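Local structure of geranyltranstransferase (IspA) (Helicobacter pylori, 3LLW) at residues Arg17-Ser20 and Phe21-Asn24; Asn71-Thr74 and Glu75-Ile79. The protein probably acts as a magnesium-dependent prenyltransferase of the FPP/GGPP synthase family, joining isoprenoid diphosphates in terpenoid biosynthesis. All coordinates share one frame; numbering follows the deposited sequence.

Contact 1: residues Arg17-Ser20 and Phe21-Asn24; sequences RFES and FLKN
Ser-20 O takes the shortest of the backbone bonds here, 2.9 Å from Asn-24 N. Asn-24 is the first residue to leave helical backbone angles, so this bond closes the last turn of helix 6-23. The side chain of Asn-24 turns back toward the same carbonyl: its CG sits beside the backbone N (chi1 -71°), bringing ND2 to 3.4 Å from Ser-20 O, at an angle too poor for a hydrogen bond. Two residues earlier, Leu-22 N donates to Phe-18 O at 3.1 Å. This is the C-terminal end of the first long helix of the all-helical polyprenyl synthase fold, and its buried side is carried by Phe-18 and Leu-22. Phe-18 CZ comes obliquely to 4.0 Å from the Leu-22 methyl CD1; Pro-53 and Leu-57 of helix 51-63 pack on the ring, and Val-44 and Leu-45 on the leucine. The other methyl of Leu-22, CD2, lies 4.1 Å from Glu-19 OE2. Glu-19 bends at its second torsion (chi2 59°), and its OE1 forms a salt bridge with Arg-50, a residue that the side chains of Phe-18 and Leu-22 also touch. Lys-23 NZ stays 4.7 Å from Glu-19 OE2, so any attraction between the opposite charges would act without direct contact. Phe-21 CB rests 3.4 Å from Phe-18 O, while its ring leads away toward Phe-77 and Leu-81 of helix 73-94.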
# COMPACT_ATOMS: atom_id res chain seq x y z
N ARG A 17 1.48 -17.70 20.16
CA ARG A 17 2.80 -17.59 19.55
C ARG A 17 2.84 -16.52 18.46
O ARG A 17 3.90 -15.92 18.22
CB ARG A 17 3.25 -18.93 18.97
CG ARG A 17 3.73 -19.95 19.99
CD ARG A 17 4.01 -21.28 19.28
NE ARG A 17 4.69 -22.24 20.14
CZ ARG A 17 5.17 -23.42 19.75
NH1 ARG A 17 5.06 -23.82 18.48
NH2 ARG A 17 5.77 -24.20 20.64
N PHE A 18 1.72 -16.27 17.78
CA PHE A 18 1.68 -15.18 16.83
C PHE A 18 1.79 -13.85 17.57
O PHE A 18 2.49 -12.94 17.12
CB PHE A 18 0.43 -15.16 15.94
CG PHE A 18 0.20 -13.83 15.26
CD1 PHE A 18 0.97 -13.46 14.15
CD2 PHE A 18 -0.73 -12.91 15.76
CE1 PHE A 18 0.80 -12.23 13.54
CE2 PHE A 18 -0.92 -11.66 15.15
CZ PHE A 18 -0.16 -11.32 14.04
N GLU A 19 1.11 -13.75 18.71
CA GLU A 19 1.09 -12.51 19.49
C GLU A 19 2.49 -12.14 19.98
O GLU A 19 2.85 -10.96 20.04
CB GLU A 19 0.08 -12.61 20.64
CG GLU A 19 0.07 -11.44 21.65
CD GLU A 19 -0.21 -10.06 21.03
OE1 GLU A 19 -1.35 -9.83 20.55
OE2 GLU A 19 0.69 -9.20 21.04
N SER A 20 3.31 -13.15 20.27
CA SER A 20 4.66 -12.91 20.76
C SER A 20 5.56 -12.41 19.63
O SER A 20 6.33 -11.47 19.81
CB SER A 20 5.22 -14.17 21.40
OG SER A 20 6.29 -13.85 22.26
N PHE A 21 5.44 -13.05 18.46
CA PHE A 21 6.10 -12.63 17.23
C PHE A 21 5.86 -11.15 16.88
O PHE A 21 6.78 -10.44 16.49
CB PHE A 21 5.63 -13.55 16.09
CG PHE A 21 6.11 -13.16 14.72
CD1 PHE A 21 7.26 -13.74 14.19
CD2 PHE A 21 5.37 -12.29 13.92
CE1 PHE A 21 7.71 -13.42 12.90
CE2 PHE A 21 5.80 -11.96 12.63
CZ PHE A 21 6.97 -12.52 12.12
N LEU A 22 4.65 -10.70 17.08
CA LEU A 22 4.30 -9.35 16.78
C LEU A 22 4.94 -8.39 17.78
O LEU A 22 5.39 -7.34 17.43
CB LEU A 22 2.80 -9.24 16.75
CG LEU A 22 2.10 -7.91 16.63
CD1 LEU A 22 0.70 -8.07 16.20
CD2 LEU A 22 2.18 -7.13 17.88
N LYS A 23 4.97 -8.79 19.03
CA LYS A 23 5.66 -8.07 20.12
C LYS A 23 7.16 -7.92 19.85
O LYS A 23 7.73 -6.87 20.10
CB LYS A 23 5.41 -8.80 21.45
CG LYS A 23 5.96 -8.12 22.70
CD LYS A 23 6.24 -9.12 23.83
CE LYS A 23 5.04 -9.29 24.77
NZ LYS A 23 3.95 -10.16 24.22
N ASN A 24 7.78 -8.97 19.30
CA ASN A 24 9.22 -8.98 19.04
C ASN A 24 9.61 -8.55 17.64
O ASN A 24 10.78 -8.66 17.25
CB ASN A 24 9.80 -10.37 19.31
CG ASN A 24 9.85 -10.70 20.78
OD1 ASN A 24 10.19 -9.86 21.61
ND2 ASN A 24 9.49 -11.94 21.11

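Contact 2: residues Asn71-Thr74 and Glu75-Ile79; sequences NQQT and EYFKI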
# COMPACT_ATOMS: atom_id res chain seq x y z
N ASN A 71 7.55 -25.94 9.79
CA ASN A 71 8.53 -25.54 8.78
C ASN A 71 8.45 -24.05 8.46
O ASN A 71 9.46 -23.35 8.49
CB ASN A 71 8.32 -26.33 7.48
CG ASN A 71 9.07 -27.64 7.44
OD1 ASN A 71 10.10 -27.81 8.11
ND2 ASN A 71 8.56 -28.59 6.65
N GLN A 72 7.24 -23.58 8.18
CA GLN A 72 7.04 -22.25 7.63
C GLN A 72 6.30 -21.29 8.56
O GLN A 72 5.77 -20.28 8.12
CB GLN A 72 6.34 -22.37 6.28
CG GLN A 72 7.31 -22.84 5.19
CD GLN A 72 6.63 -23.63 4.10
OE1 GLN A 72 5.68 -24.38 4.35
NE2 GLN A 72 7.14 -23.49 2.88
N GLN A 73 6.30 -21.62 9.85
CA GLN A 73 5.56 -20.88 10.87
C GLN A 73 5.82 -19.37 10.85
O GLN A 73 4.88 -18.58 10.92
CB GLN A 73 5.90 -21.42 12.26
CG GLN A 73 5.01 -20.88 13.35
CD GLN A 73 5.67 -20.85 14.71
OE1 GLN A 73 6.79 -20.35 14.87
NE2 GLN A 73 4.98 -21.38 15.71
N THR A 74 7.08 -18.97 10.75
CA THR A 74 7.42 -17.55 10.81
C THR A 74 6.95 -16.81 9.55
O THR A 74 6.61 -15.63 9.60
CB THR A 74 8.91 -17.29 11.08
OG1 THR A 74 9.70 -17.94 10.07
CG2 THR A 74 9.31 -17.81 12.46
N GLU A 75 6.92 -17.54 8.44
CA GLU A 75 6.40 -17.03 7.19
C GLU A 75 4.89 -16.80 7.26
O GLU A 75 4.39 -15.80 6.74
CB GLU A 75 6.74 -17.98 6.04
CG GLU A 75 8.22 -18.34 5.94
CD GLU A 75 9.14 -17.13 6.04
OE1 GLU A 75 10.05 -17.14 6.91
OE2 GLU A 75 8.95 -16.16 5.28
N TYR A 76 4.17 -17.73 7.90
CA TYR A 76 2.73 -17.60 8.13
C TYR A 76 2.42 -16.43 9.09
O TYR A 76 1.41 -15.73 8.94
CB TYR A 76 2.18 -18.90 8.70
CG TYR A 76 2.28 -20.10 7.76
CD1 TYR A 76 1.99 -19.97 6.40
CD2 TYR A 76 2.63 -21.36 8.24
CE1 TYR A 76 2.06 -21.06 5.54
CE2 TYR A 76 2.70 -22.47 7.38
CZ TYR A 76 2.41 -22.30 6.04
OH TYR A 76 2.48 -23.37 5.17
N PHE A 77 3.31 -16.21 10.05
CA PHE A 77 3.15 -15.11 10.99
C PHE A 77 3.35 -13.77 10.27
O PHE A 77 2.59 -12.85 10.50
CB PHE A 77 4.12 -15.26 12.16
CG PHE A 77 3.70 -16.29 13.19
CD1 PHE A 77 2.46 -16.91 13.13
CD2 PHE A 77 4.54 -16.58 14.26
CE1 PHE A 77 2.08 -17.84 14.08
CE2 PHE A 77 4.16 -17.50 15.24
CZ PHE A 77 2.93 -18.13 15.15
N LYS A 78 4.33 -13.70 9.37
CA LYS A 78 4.54 -12.53 8.51
C LYS A 78 3.26 -12.14 7.76
O LYS A 78 2.82 -10.99 7.84
CB LYS A 78 5.66 -12.80 7.51
CG LYS A 78 7.05 -12.61 8.06
CD LYS A 78 8.05 -13.10 7.03
CE LYS A 78 9.47 -13.15 7.56
NZ LYS A 78 10.39 -13.77 6.55
N ILE A 79 2.67 -13.11 7.06
CA ILE A 79 1.39 -12.95 6.39
C ILE A 79 0.25 -12.49 7.30
O ILE A 79 -0.49 -11.56 6.98
CB ILE A 79 0.97 -14.24 5.69
CG1 ILE A 79 2.03 -14.62 4.63
CG2 ILE A 79 -0.43 -14.09 5.11
CD1 ILE A 79 1.91 -16.01 4.06
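Gln-73 lays its aliphatic chain over one face of the Phe-77 ring, with CG 4.1 Å from the ring centroid and 21° off the normal, a CH-pi contact offset toward the rim. The two residues stand one turn apart at the start of helix 73-94, one of the long helices of the polyprenyl synthase fold, for which Gln-72 provides the N-cap position. Because CG of Gln-73 is anti to the backbone N (chi1 -170°) and the chain runs on extended, the terminal amide also reaches the ring. Amide and ring planes are only 22° apart, with CD 3.7 Å from Phe-77 CE2, and NE2 is held by a hydrogen bond to Glu-14 of helix 6-23. Gln-72 repeats the pairing with Tyr-76 in a looser form: its CB lies over the ring face, 4.2 Å from the centroid, whereas its amide is turned steeply to the ring. Tyr-76 N donates to Gln-72 O, and that same oxygen lies over a face of the tyrosine ring. Tyr-69 and Leu-60 pack against Tyr-76 from outside the two segments. On another side of the helix, Glu-75 bends back at chi2, and its OE1 accepts a weak bond from the hydroxyl of Thr-74. Its OE2 also takes the backbone N-H of Leu-139, which helps to fix the carboxylate. The extended Lys-78 completes a salt bridge within the same turn, its NZ meeting Glu-75 OE2 on the syn side at 3.1 Å.

Contact 1, near the end of helix 6-23, and contact 2, at the start of helix 73-94, have centres about 12 Å apart and touch directly. Phe-77 is the main bridge: its CE2 lies 3.4 Å from Arg-17 O and its CZ 3.4 Å from Phe-18 N. Its ring also meets that of Phe-21 with the planes at about 60°, and Phe-21 CD2 approaches Phe-77 CB to 3.7 Å. Arg-17 passes close to Gln-73 as well. Both contacts lie away from the magnesium-binding residues Asp-94 and Asp-100, although helix 73-94, which opens in contact 2, has Asp-94 as its last residue.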